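Side-chain contacts in KmHsv2 (Kluyveromyces marxianus, PDB 3VU4), which probably binds phosphoinositides as a seven-bladed beta-propeller of the PROPPIN family, related to the autophagy protein Atg18: residues A[103-108]-A[137-142]; A[114-119]-A[141-146]; A[149-154]-A[159-164]; A[218-223]-A[255-260]. All coordinates share one frame; numbering follows the deposited sequence.

Following the chain from its N terminus, strand 103-108 opens contact 1 and 114-119 opens contact 2 before either closes. Contact 1 then closes on 137-142 and contact 2 on 141-146, so the two loops cross rather than nest, and they share G141 and V142. Together they span one four-stranded blade and fasten it to the first strand of the next. Contact 3 follows in series as a short hairpin inside that next blade, whose strand 149-154 is hydrogen-bonded to 142-146. Contact 4, its centre about 17 Å from that of contact 3, comes later and joins two further neighbouring blades, bringing 218-223 against 255-260.

Contact 1. Residues A[103-108]-A[137-142]; sequences VKDLFL and IRFGGV. With SO4 (sulfate ion), chain C.
D105 reaches across to F139 with one carboxylate oxygen, OD2, which comes to the rim of the ring near its plane, 4.0 Å from CE2. The two flat groups are steeply inclined, carboxylate and ring planes standing 70° apart, with the oxygen at the ring's edge and not over its face. Because CG of D105 is anti to its carbonyl carbon (chi1 -61°), the carboxylate leans towards 137-142. OD2 does not bond that segment directly; a water sits between and donates to it at 2.8 Å, while its second hydrogen goes to G141 O, also at 2.8 Å. The water gives the G141 carbonyl and the D105 carboxylate one shared partner. G141 N lies over one face of the F139 ring, 3.4 Å above its plane and offset toward the rim. G141 itself has a positive phi of 114°, a conformation that suits glycine as the chain turns its corner. K104 takes a different course: fully extended beyond CG, it carries NZ to a sulfate, with a bond of 3.1 Å to O1 and a weak one to O2. NZ also donates to G118 O, so the ammonium joins a carbonyl and an anion. The sulfate probably came from the crystallisation liquor. Strands 103-108 and 137-139 are the first and last of one four-stranded sheet, and the bend at G140 and G141 leads into the next: the blade-to-blade connection of a beta-propeller.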
loop_
_atom_site.group_PDB
_atom_site.type_symbol
_atom_site.label_atom_id
_atom_site.label_comp_id
_atom_site.label_asym_id
_atom_site.label_seq_id
_atom_site.Cartn_x
_atom_site.Cartn_y
_atom_site.Cartn_z
ATOM N N VAL A 103 -12.826 11.611 8.621
ATOM C CA VAL A 103 -11.590 11.371 7.899
ATOM C C VAL A 103 -11.566 9.987 7.252
ATOM O O VAL A 103 -11.819 8.978 7.917
ATOM C CB VAL A 103 -10.372 11.495 8.829
ATOM C CG1 VAL A 103 -9.094 11.199 8.060
ATOM C CG2 VAL A 103 -10.319 12.889 9.422
ATOM N N LYS A 104 -11.263 9.958 5.951
ATOM C CA LYS A 104 -11.164 8.721 5.169
ATOM C C LYS A 104 -9.686 8.352 5.025
ATOM O O LYS A 104 -9.138 7.591 5.824
ATOM C CB LYS A 104 -11.763 8.902 3.769
ATOM C CG LYS A 104 -13.266 9.105 3.709
ATOM C CD LYS A 104 -13.699 9.214 2.252
ATOM C CE LYS A 104 -15.201 9.409 2.094
ATOM N NZ LYS A 104 -15.583 9.496 0.645
ATOM N N ASP A 105 -9.036 8.904 4.006
ATOM C CA ASP A 105 -7.621 8.635 3.782
ATOM C C ASP A 105 -6.765 9.604 4.598
ATOM O O ASP A 105 -7.185 10.725 4.884
ATOM C CB ASP A 105 -7.298 8.774 2.296
ATOM C CG ASP A 105 -8.076 7.793 1.440
ATOM O OD1 ASP A 105 -7.817 6.568 1.557
ATOM O OD2 ASP A 105 -8.946 8.249 0.660
ATOM N N LEU A 106 -5.566 9.163 4.968
ATOM C CA LEU A 106 -4.648 9.975 5.755
ATOM C C LEU A 106 -3.198 9.604 5.447
ATOM O O LEU A 106 -2.789 8.458 5.651
ATOM C CB LEU A 106 -4.923 9.775 7.244
ATOM C CG LEU A 106 -4.051 10.587 8.203
ATOM C CD1 LEU A 106 -4.206 12.061 7.882
ATOM C CD2 LEU A 106 -4.447 10.309 9.642
ATOM N N PHE A 107 -2.427 10.578 4.962
ATOM C CA PHE A 107 -1.021 10.363 4.612
ATOM C C PHE A 107 -0.101 11.384 5.281
ATOM O O PHE A 107 -0.490 12.525 5.523
ATOM C CB PHE A 107 -0.854 10.450 3.097
ATOM C CG PHE A 107 -1.669 9.448 2.341
ATOM C CD1 PHE A 107 -1.265 8.122 2.259
ATOM C CD2 PHE A 107 -2.836 9.831 1.696
ATOM C CE1 PHE A 107 -2.015 7.186 1.539
ATOM C CE2 PHE A 107 -3.596 8.900 0.971
ATOM C CZ PHE A 107 -3.179 7.576 0.895
ATOM N N LEU A 108 1.131 10.973 5.560
ATOM C CA LEU A 108 2.102 11.842 6.217
ATOM C C LEU A 108 3.478 11.846 5.546
ATOM O O LEU A 108 3.953 10.819 5.061
ATOM C CB LEU A 108 2.285 11.405 7.674
ATOM C CG LEU A 108 1.056 11.324 8.578
ATOM C CD1 LEU A 108 1.398 10.522 9.824
ATOM C CD2 LEU A 108 0.591 12.719 8.942
ATOM N N ILE A 137 -8.885 19.859 -2.975
ATOM C CA ILE A 137 -9.102 19.136 -4.220
ATOM C C ILE A 137 -10.329 18.228 -4.098
ATOM O O ILE A 137 -10.633 17.708 -3.020
ATOM C CB ILE A 137 -7.851 18.293 -4.551
ATOM C CG1 ILE A 137 -6.678 19.232 -4.832
ATOM C CG2 ILE A 137 -8.114 17.371 -5.731
ATOM C CD1 ILE A 137 -5.316 18.563 -4.821
ATOM N N ARG A 138 -11.043 18.053 -5.201
ATOM C CA ARG A 138 -12.220 17.195 -5.222
ATOM C C ARG A 138 -11.868 15.902 -5.952
ATOM O O ARG A 138 -11.401 15.928 -7.091
ATOM C CB ARG A 138 -13.376 17.910 -5.926
ATOM C CG ARG A 138 -13.823 19.173 -5.206
ATOM C CD ARG A 138 -14.524 18.847 -3.886
ATOM N NE ARG A 138 -15.935 18.540 -4.100
ATOM C CZ ARG A 138 -16.935 19.318 -3.696
ATOM N NH1 ARG A 138 -18.191 18.964 -3.944
ATOM N NH2 ARG A 138 -16.676 20.441 -3.030
ATOM N N PHE A 139 -12.078 14.770 -5.293
ATOM C CA PHE A 139 -11.766 13.488 -5.900
ATOM C C PHE A 139 -12.974 12.546 -5.831
ATOM O O PHE A 139 -13.994 12.887 -5.240
ATOM C CB PHE A 139 -10.543 12.883 -5.202
ATOM C CG PHE A 139 -10.833 12.292 -3.854
ATOM C CD1 PHE A 139 -11.614 12.979 -2.925
ATOM C CD2 PHE A 139 -10.314 11.048 -3.508
ATOM C CE1 PHE A 139 -11.873 12.430 -1.670
ATOM C CE2 PHE A 139 -10.569 10.486 -2.249
ATOM C CZ PHE A 139 -11.349 11.179 -1.331
ATOM N N GLY A 140 -12.853 11.364 -6.434
ATOM C CA GLY A 140 -13.959 10.424 -6.446
ATOM C C GLY A 140 -13.856 9.227 -5.520
ATOM O O GLY A 140 -14.452 8.196 -5.794
ATOM N N GLY A 141 -13.098 9.343 -4.434
ATOM C CA GLY A 141 -12.988 8.227 -3.512
ATOM C C GLY A 141 -11.636 7.546 -3.384
ATOM O O GLY A 141 -11.322 6.976 -2.337
ATOM N N VAL A 142 -10.826 7.595 -4.434
ATOM C CA VAL A 142 -9.515 6.961 -4.396
ATOM C C VAL A 142 -8.367 7.966 -4.399
ATOM O O VAL A 142 -8.353 8.912 -5.183
ATOM C CB VAL A 142 -9.325 6.032 -5.608
ATOM C CG1 VAL A 142 -7.990 5.318 -5.512
ATOM C CG2 VAL A 142 -10.478 5.038 -5.685
HETATM S S SO4 C . -19.251 9.431 1.627
HETATM O O1 SO4 C . -18.446 10.612 1.251
HETATM O O2 SO4 C . -18.707 8.238 0.955
HETATM O O3 SO4 C . -19.180 9.234 3.085
HETATM O O4 SO4 C . -20.654 9.646 1.220
HETATM O O HOH W 1 -11.630 7.693 0.342
#

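Contact 2. Residues A[114-119]-A[141-146]; sequences VVSYGD and GVCEFS
Face-to-face packing of successive propeller blades brings V114 onto F145, the second strand of one blade meeting the first strand of the next. The methyl CG2 of V114 sits over one face of the F145 ring, 3.6 Å from CG and 3.9 Å from the centroid. It lies 21° off the ring normal, a CH-pi contact displaced toward the root of the ring rather than centred on it. F145 presents that face because its CG is anti to the backbone N (chi1 177°). Two residues along, S116 CB faces C143 SG at a looser 4.4 Å, while S116 OG turns its polarity to D105 N. The strands run in opposite directions, but with CA atoms 7.4 Å apart at V114 and F145 they are layered through side chains and do not pair edge to edge. Such layering of neighbouring sheets gives a beta-propeller its hydrophobic interior, and all four touching residues are buried. F107 and L150 also pack against F145, and L150 touches V114 as well, so the ring is gathered in by both blades. Were F145 replaced by an alanine, V114 CG2 would probably lose the ring face it rests on, and a gap would open beside F107 and L150. C143, whose SG faces the serine, is flanked further by D105 and Y152.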
loop_
_atom_site.group_PDB
_atom_site.type_symbol
_atom_site.label_atom_id
_atom_site.label_comp_id
_atom_site.label_asym_id
_atom_site.label_seq_id
_atom_site.Cartn_x
_atom_site.Cartn_y
_atom_site.Cartn_z
ATOM N N VAL A 114 -1.667 14.782 4.259
ATOM C CA VAL A 114 -2.771 14.670 3.310
ATOM C C VAL A 114 -3.962 14.044 4.033
ATOM O O VAL A 114 -3.815 13.014 4.694
ATOM C CB VAL A 114 -2.361 13.802 2.085
ATOM C CG1 VAL A 114 -3.479 13.771 1.066
ATOM C CG2 VAL A 114 -1.084 14.358 1.456
ATOM N N VAL A 115 -5.132 14.674 3.911
ATOM C CA VAL A 115 -6.357 14.205 4.575
ATOM C C VAL A 115 -7.596 14.278 3.668
ATOM O O VAL A 115 -7.911 15.343 3.133
ATOM C CB VAL A 115 -6.668 15.063 5.842
ATOM C CG1 VAL A 115 -7.901 14.523 6.552
ATOM C CG2 VAL A 115 -5.470 15.083 6.777
ATOM N N SER A 116 -8.303 13.165 3.498
ATOM C CA SER A 116 -9.498 13.186 2.665
ATOM C C SER A 116 -10.718 12.882 3.513
ATOM O O SER A 116 -10.646 12.151 4.499
ATOM C CB SER A 116 -9.406 12.179 1.510
ATOM O OG SER A 116 -9.584 10.845 1.952
ATOM N N TYR A 117 -11.841 13.460 3.118
ATOM C CA TYR A 117 -13.092 13.285 3.824
ATOM C C TYR A 117 -14.157 13.643 2.823
ATOM O O TYR A 117 -13.979 14.574 2.043
ATOM C CB TYR A 117 -13.165 14.236 5.021
ATOM C CG TYR A 117 -12.720 15.645 4.702
ATOM C CD1 TYR A 117 -11.362 15.959 4.579
ATOM C CD2 TYR A 117 -13.652 16.662 4.506
ATOM C CE1 TYR A 117 -10.942 17.254 4.268
ATOM C CE2 TYR A 117 -13.246 17.964 4.194
ATOM C CZ TYR A 117 -11.890 18.251 4.075
ATOM O OH TYR A 117 -11.488 19.526 3.749
ATOM N N GLY A 118 -15.267 12.925 2.841
ATOM C CA GLY A 118 -16.303 13.217 1.873
ATOM C C GLY A 118 -15.660 13.083 0.509
ATOM O O GLY A 118 -15.049 12.050 0.212
ATOM N N ASP A 119 -15.769 14.117 -0.316
ATOM C CA ASP A 119 -15.164 14.064 -1.639
ATOM C C ASP A 119 -14.129 15.165 -1.806
ATOM O O ASP A 119 -13.980 15.747 -2.882
ATOM C CB ASP A 119 -16.239 14.159 -2.727
ATOM C CG ASP A 119 -16.991 15.462 -2.693
ATOM O OD1 ASP A 119 -16.762 16.262 -1.757
ATOM O OD2 ASP A 119 -17.816 15.681 -3.607
ATOM N N GLY A 141 -13.098 9.343 -4.434
ATOM C CA GLY A 141 -12.988 8.227 -3.512
ATOM C C GLY A 141 -11.636 7.546 -3.384
ATOM O O GLY A 141 -11.322 6.976 -2.337
ATOM N N VAL A 142 -10.826 7.595 -4.434
ATOM C CA VAL A 142 -9.515 6.961 -4.396
ATOM C C VAL A 142 -8.367 7.966 -4.399
ATOM O O VAL A 142 -8.353 8.912 -5.183
ATOM C CB VAL A 142 -9.325 6.032 -5.608
ATOM C CG1 VAL A 142 -7.990 5.318 -5.512
ATOM C CG2 VAL A 142 -10.478 5.038 -5.685
ATOM N N CYS A 143 -7.396 7.767 -3.522
ATOM C CA CYS A 143 -6.254 8.656 -3.514
ATOM C C CYS A 143 -5.086 8.064 -2.753
ATOM O O CYS A 143 -5.253 7.435 -1.714
ATOM C CB CYS A 143 -6.632 10.020 -2.933
ATOM S SG CYS A 143 -6.517 10.157 -1.158
ATOM N N GLU A 144 -3.898 8.250 -3.296
ATOM C CA GLU A 144 -2.705 7.749 -2.656
ATOM C C GLU A 144 -1.668 8.855 -2.697
ATOM O O GLU A 144 -1.615 9.648 -3.636
ATOM C CB GLU A 144 -2.160 6.516 -3.381
ATOM C CG GLU A 144 -1.359 5.596 -2.464
ATOM C CD GLU A 144 -0.164 4.967 -3.145
ATOM O OE1 GLU A 144 -0.251 4.678 -4.354
ATOM O OE2 GLU A 144 0.861 4.747 -2.470
ATOM N N PHE A 145 -0.857 8.920 -1.656
ATOM C CA PHE A 145 0.186 9.917 -1.596
ATOM C C PHE A 145 1.455 9.234 -1.157
ATOM O O PHE A 145 1.474 8.542 -0.143
ATOM C CB PHE A 145 -0.151 11.017 -0.601
ATOM C CG PHE A 145 0.936 12.029 -0.460
ATOM C CD1 PHE A 145 1.220 12.906 -1.502
ATOM C CD2 PHE A 145 1.726 12.065 0.684
ATOM C CE1 PHE A 145 2.282 13.808 -1.411
ATOM C CE2 PHE A 145 2.790 12.961 0.787
ATOM C CZ PHE A 145 3.068 13.835 -0.266
ATOM N N SER A 146 2.517 9.420 -1.923
ATOM C CA SER A 146 3.788 8.811 -1.569
ATOM C C SER A 146 4.920 9.490 -2.296
ATOM O O SER A 146 4.791 9.843 -3.470
ATOM C CB SER A 146 3.791 7.318 -1.920
ATOM O OG SER A 146 5.069 6.745 -1.694
#

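Contact 3. Residues A[149-154]-A[159-164]; sequences LLVYSN and GQIHIT
Strands 149-154 and 161-164 run antiparallel at 158°, their axes 4.6 Å apart, with L150-T164 and Y152-H162 as hydrogen-bonded pairs and V151-I163 and S153-I161 as non-hydrogen-bonded ones. Beyond them N154 N still bonds Q160 O. On the face of Y152 and H162, the tyrosine ring is folded over the sheet, its CG set between the backbone N and the carbonyl carbon, which brings CZ within 3.5 Å of H162 CB. That methylene lies over one face of the tyrosine ring, whereas the two rings, inclined by 17°, are slid apart and barely overlap. T164 CG2 approaches the tyrosine at its edge. The histidine is tethered at its far end: N154 ND2 donates to H162 NE2 at 2.9 Å, with an angle of 146° at the hydrogen and the donor tilted out of the imidazole plane. With NE2 accepting, the imidazole proton is probably on ND1, if the ring is neutral. The other end of the same amide, N154 OD1, takes the backbone N-H groups of F156 and N157, starting the turn with an Asx turn. Under the sheet V151, I161 and I163 form an apolar layer, with V151 CG1 3.8 Å from I161 CD1; V151 and I161 continue it onto V201 of strand 198-203. L150 and Y152 meet strand 137-139 instead, as expected of the central hairpin of a propeller blade, packed between its two neighbours.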
loop_
_atom_site.group_PDB
_atom_site.type_symbol
_atom_site.label_atom_id
_atom_site.label_comp_id
_atom_site.label_asym_id
_atom_site.label_seq_id
_atom_site.Cartn_x
_atom_site.Cartn_y
_atom_site.Cartn_z
ATOM N N LEU A 149 4.270 12.650 -4.343
ATOM C CA LEU A 149 3.334 12.589 -5.458
ATOM C C LEU A 149 1.912 12.240 -4.997
ATOM O O LEU A 149 1.714 11.315 -4.210
ATOM C CB LEU A 149 3.835 11.557 -6.466
ATOM C CG LEU A 149 3.472 11.726 -7.938
ATOM C CD1 LEU A 149 3.987 13.062 -8.437
ATOM C CD2 LEU A 149 4.088 10.586 -8.748
ATOM N N LEU A 150 0.926 12.983 -5.486
ATOM C CA LEU A 150 -0.465 12.738 -5.119
ATOM C C LEU A 150 -1.243 12.194 -6.313
ATOM O O LEU A 150 -1.232 12.791 -7.398
ATOM C CB LEU A 150 -1.136 14.028 -4.638
ATOM C CG LEU A 150 -2.556 13.920 -4.062
ATOM C CD1 LEU A 150 -2.495 13.304 -2.654
ATOM C CD2 LEU A 150 -3.207 15.312 -3.995
ATOM N N VAL A 151 -1.904 11.056 -6.114
ATOM C CA VAL A 151 -2.712 10.436 -7.160
ATOM C C VAL A 151 -4.125 10.331 -6.618
ATOM O O VAL A 151 -4.335 9.808 -5.525
ATOM C CB VAL A 151 -2.218 9.010 -7.512
ATOM C CG1 VAL A 151 -3.085 8.420 -8.610
ATOM C CG2 VAL A 151 -0.765 9.049 -7.957
ATOM N N TYR A 152 -5.098 10.843 -7.361
ATOM C CA TYR A 152 -6.478 10.776 -6.906
ATOM C C TYR A 152 -7.485 10.540 -8.021
ATOM O O TYR A 152 -7.287 10.931 -9.163
ATOM C CB TYR A 152 -6.860 12.040 -6.123
ATOM C CG TYR A 152 -6.755 13.330 -6.898
ATOM C CD1 TYR A 152 -5.552 14.038 -6.960
ATOM C CD2 TYR A 152 -7.858 13.845 -7.575
ATOM C CE1 TYR A 152 -5.456 15.223 -7.677
ATOM C CE2 TYR A 152 -7.775 15.029 -8.292
ATOM C CZ TYR A 152 -6.571 15.713 -8.342
ATOM O OH TYR A 152 -6.484 16.875 -9.075
ATOM N N SER A 153 -8.564 9.871 -7.656
ATOM C CA SER A 153 -9.666 9.528 -8.546
ATOM C C SER A 153 -10.387 10.814 -8.985
ATOM O O SER A 153 -10.556 11.737 -8.181
ATOM C CB SER A 153 -10.636 8.625 -7.762
ATOM O OG SER A 153 -11.534 7.926 -8.595
ATOM N N ASN A 154 -10.800 10.894 -10.248
ATOM C CA ASN A 154 -11.525 12.084 -10.690
ATOM C C ASN A 154 -12.921 12.023 -10.075
ATOM O O ASN A 154 -13.486 10.943 -9.912
ATOM C CB ASN A 154 -11.630 12.159 -12.214
ATOM C CG ASN A 154 -12.479 13.347 -12.680
ATOM O OD1 ASN A 154 -13.659 13.200 -13.037
ATOM N ND2 ASN A 154 -11.883 14.536 -12.660
ATOM N N GLY A 159 -13.138 6.210 -13.211
ATOM C CA GLY A 159 -12.110 5.382 -13.815
ATOM C C GLY A 159 -10.908 6.211 -14.252
ATOM O O GLY A 159 -9.978 5.689 -14.877
ATOM N N GLN A 160 -10.918 7.498 -13.908
ATOM C CA GLN A 160 -9.849 8.417 -14.278
ATOM C C GLN A 160 -9.056 8.944 -13.086
ATOM O O GLN A 160 -9.641 9.314 -12.076
ATOM C CB GLN A 160 -10.449 9.595 -15.051
ATOM C CG GLN A 160 -9.451 10.674 -15.403
ATOM C CD GLN A 160 -10.095 11.858 -16.092
ATOM O OE1 GLN A 160 -9.918 13.001 -15.672
ATOM N NE2 GLN A 160 -10.843 11.594 -17.153
ATOM N N ILE A 161 -7.728 8.977 -13.195
ATOM C CA ILE A 161 -6.910 9.499 -12.107
ATOM C C ILE A 161 -6.077 10.705 -12.518
ATOM O O ILE A 161 -5.773 10.902 -13.692
ATOM C CB ILE A 161 -5.954 8.442 -11.508
ATOM C CG1 ILE A 161 -5.042 7.861 -12.588
ATOM C CG2 ILE A 161 -6.748 7.374 -10.813
ATOM C CD1 ILE A 161 -3.980 6.928 -12.035
ATOM N N HIS A 162 -5.722 11.510 -11.524
ATOM C CA HIS A 162 -4.929 12.715 -11.710
ATOM C C HIS A 162 -3.672 12.549 -10.860
ATOM O O HIS A 162 -3.756 12.147 -9.702
ATOM C CB HIS A 162 -5.710 13.943 -11.220
ATOM C CG HIS A 162 -6.974 14.204 -11.980
ATOM N ND1 HIS A 162 -7.038 15.084 -13.040
ATOM C CD2 HIS A 162 -8.215 13.675 -11.856
ATOM C CE1 HIS A 162 -8.265 15.086 -13.535
ATOM N NE2 HIS A 162 -8.998 14.240 -12.835
ATOM N N ILE A 163 -2.510 12.845 -11.437
ATOM C CA ILE A 163 -1.247 12.741 -10.710
ATOM C C ILE A 163 -0.689 14.151 -10.561
ATOM O O ILE A 163 -0.560 14.884 -11.543
ATOM C CB ILE A 163 -0.210 11.882 -11.479
ATOM C CG1 ILE A 163 -0.772 10.483 -11.724
ATOM C CG2 ILE A 163 1.106 11.815 -10.692
ATOM C CD1 ILE A 163 0.128 9.615 -12.576
ATOM N N THR A 164 -0.361 14.543 -9.341
ATOM C CA THR A 164 0.172 15.880 -9.140
ATOM C C THR A 164 1.320 15.899 -8.150
ATOM O O THR A 164 1.308 15.173 -7.159
ATOM C CB THR A 164 -0.935 16.865 -8.675
ATOM O OG1 THR A 164 -0.356 18.153 -8.445
ATOM C CG2 THR A 164 -1.594 16.386 -7.398
#

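Contact 4. Residues A[218-223]-A[255-260]; sequences TIIRVF and LAVVSD. With SO4 (sulfate ion), chain E.
With CG1 anti to the carbonyl carbon (chi1 -67°) and an extended chi2 of 178°, I220 sends CD1 to V257 CG2, 3.7 Å away, the two side chains sliding past one another in opposite directions. Its other branch, CG2, meets L255 CD2 at 4.1 Å. V222 and L255 both extend this buried apolar layer onto W248, between the third strand of one blade and the second of the next. R221, one residue on from I220, points away from 255-260. Its chain is extended from CG to NE, and NH1 gives a nearly straight bond (175°) to sulfate O1 at 3.1 Å, in the guanidinium plane. I219 CG2 lies over one face of the group, and NE forms a salt bridge with E233, fixing its rotation. A leucine in place of R221 is likely to leave the sulfate without its charged donor here and E233 without its mate. The anion is also gripped by H194, by the backbone of T195 and N196, and by S214. F234 and R235, ending the adjoining strand, and R236 just beyond belong to the PROPPIN FRRG motif. A cationic, N-H-rich pocket of this kind suits a phosphate, consistent with a phosphoinositide headgroup site built upon an apolar blade interface.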
loop_
_atom_site.group_PDB
_atom_site.type_symbol
_atom_site.label_atom_id
_atom_site.label_comp_id
_atom_site.label_asym_id
_atom_site.label_seq_id
_atom_site.Cartn_x
_atom_site.Cartn_y
_atom_site.Cartn_z
ATOM N N THR A 218 -10.707 -7.584 -14.776
ATOM C CA THR A 218 -9.826 -8.619 -15.284
ATOM C C THR A 218 -8.433 -8.054 -15.606
ATOM O O THR A 218 -7.490 -8.801 -15.855
ATOM C CB THR A 218 -10.456 -9.220 -16.548
ATOM O OG1 THR A 218 -9.430 -9.623 -17.469
ATOM C CG2 THR A 218 -11.352 -8.174 -17.211
ATOM N N ILE A 219 -8.309 -6.734 -15.552
ATOM C CA ILE A 219 -7.068 -6.070 -15.903
ATOM C C ILE A 219 -6.432 -5.164 -14.870
ATOM O O ILE A 219 -7.118 -4.401 -14.192
ATOM C CB ILE A 219 -7.286 -5.223 -17.169
ATOM C CG1 ILE A 219 -7.816 -6.095 -18.306
ATOM C CG2 ILE A 219 -6.003 -4.564 -17.594
ATOM C CD1 ILE A 219 -8.253 -5.299 -19.543
ATOM N N ILE A 220 -5.112 -5.284 -14.750
ATOM C CA ILE A 220 -4.318 -4.443 -13.867
ATOM C C ILE A 220 -3.401 -3.643 -14.818
ATOM O O ILE A 220 -2.834 -4.204 -15.763
ATOM C CB ILE A 220 -3.463 -5.278 -12.894
ATOM C CG1 ILE A 220 -4.367 -6.028 -11.914
ATOM C CG2 ILE A 220 -2.512 -4.368 -12.121
ATOM C CD1 ILE A 220 -3.626 -6.917 -10.929
ATOM N N ARG A 221 -3.281 -2.335 -14.597
ATOM C CA ARG A 221 -2.457 -1.496 -15.462
ATOM C C ARG A 221 -1.370 -0.730 -14.735
ATOM O O ARG A 221 -1.515 -0.368 -13.563
ATOM C CB ARG A 221 -3.323 -0.495 -16.233
ATOM C CG ARG A 221 -4.367 -1.143 -17.117
ATOM C CD ARG A 221 -5.019 -0.151 -18.073
ATOM N NE ARG A 221 -5.818 -0.852 -19.073
ATOM C CZ ARG A 221 -7.146 -0.963 -19.048
ATOM N NH1 ARG A 221 -7.859 -0.400 -18.074
ATOM N NH2 ARG A 221 -7.765 -1.678 -19.978
ATOM N N VAL A 222 -0.271 -0.481 -15.444
ATOM C CA VAL A 222 0.832 0.262 -14.872
ATOM C C VAL A 222 1.167 1.414 -15.796
ATOM O O VAL A 222 1.371 1.205 -16.995
ATOM C CB VAL A 222 2.079 -0.615 -14.706
ATOM C CG1 VAL A 222 3.151 0.170 -13.976
ATOM C CG2 VAL A 222 1.737 -1.882 -13.948
ATOM N N PHE A 223 1.217 2.624 -15.241
ATOM C CA PHE A 223 1.528 3.826 -16.010
ATOM C C PHE A 223 2.728 4.558 -15.425
ATOM O O PHE A 223 3.030 4.410 -14.239
ATOM C CB PHE A 223 0.353 4.824 -16.012
ATOM C CG PHE A 223 -0.975 4.238 -16.434
ATOM C CD1 PHE A 223 -1.777 3.549 -15.518
ATOM C CD2 PHE A 223 -1.436 4.392 -17.741
ATOM C CE1 PHE A 223 -3.020 3.027 -15.897
ATOM C CE2 PHE A 223 -2.679 3.873 -18.133
ATOM C CZ PHE A 223 -3.472 3.189 -17.208
ATOM N N LEU A 255 4.969 -6.953 -8.767
ATOM C CA LEU A 255 3.758 -6.428 -8.171
ATOM C C LEU A 255 3.008 -7.607 -7.540
ATOM O O LEU A 255 2.748 -8.610 -8.212
ATOM C CB LEU A 255 2.920 -5.780 -9.265
ATOM C CG LEU A 255 1.720 -4.927 -8.908
ATOM C CD1 LEU A 255 2.143 -3.814 -7.978
ATOM C CD2 LEU A 255 1.138 -4.371 -10.187
ATOM N N ALA A 256 2.699 -7.503 -6.246
ATOM C CA ALA A 256 1.958 -8.565 -5.559
ATOM C C ALA A 256 0.518 -8.132 -5.365
ATOM O O ALA A 256 0.244 -6.979 -5.029
ATOM C CB ALA A 256 2.588 -8.891 -4.203
ATOM N N VAL A 257 -0.395 -9.060 -5.599
ATOM C CA VAL A 257 -1.815 -8.800 -5.431
ATOM C C VAL A 257 -2.436 -9.922 -4.598
ATOM O O VAL A 257 -2.125 -11.101 -4.798
ATOM C CB VAL A 257 -2.548 -8.742 -6.800
ATOM C CG1 VAL A 257 -4.059 -8.592 -6.593
ATOM C CG2 VAL A 257 -2.024 -7.587 -7.619
ATOM N N VAL A 258 -3.297 -9.552 -3.657
ATOM C CA VAL A 258 -3.995 -10.535 -2.842
ATOM C C VAL A 258 -5.476 -10.310 -3.108
ATOM O O VAL A 258 -5.949 -9.179 -3.014
ATOM C CB VAL A 258 -3.736 -10.335 -1.335
ATOM C CG1 VAL A 258 -4.551 -11.335 -0.533
ATOM C CG2 VAL A 258 -2.282 -10.522 -1.029
ATOM N N SER A 259 -6.202 -11.371 -3.452
ATOM C CA SER A 259 -7.645 -11.271 -3.702
ATOM C C SER A 259 -8.389 -11.748 -2.452
ATOM O O SER A 259 -7.764 -12.283 -1.537
ATOM C CB SER A 259 -8.040 -12.158 -4.868
ATOM O OG SER A 259 -7.873 -13.521 -4.509
ATOM N N ASP A 260 -9.711 -11.569 -2.396
ATOM C CA ASP A 260 -10.433 -12.037 -1.213
ATOM C C ASP A 260 -10.719 -13.534 -1.269
ATOM O O ASP A 260 -11.425 -14.070 -0.421
ATOM C CB ASP A 260 -11.726 -11.250 -0.954
ATOM C CG ASP A 260 -12.693 -11.307 -2.103
ATOM O OD1 ASP A 260 -12.652 -12.272 -2.896
ATOM O OD2 ASP A 260 -13.521 -10.378 -2.203
HETATM S S SO4 E . -11.701 -1.734 -17.162
HETATM O O1 SO4 E . -10.946 -0.685 -17.874
HETATM O O2 SO4 E . -10.746 -2.653 -16.517
HETATM O O3 SO4 E . -12.564 -1.136 -16.124
HETATM O O4 SO4 E . -12.552 -2.450 -18.130
#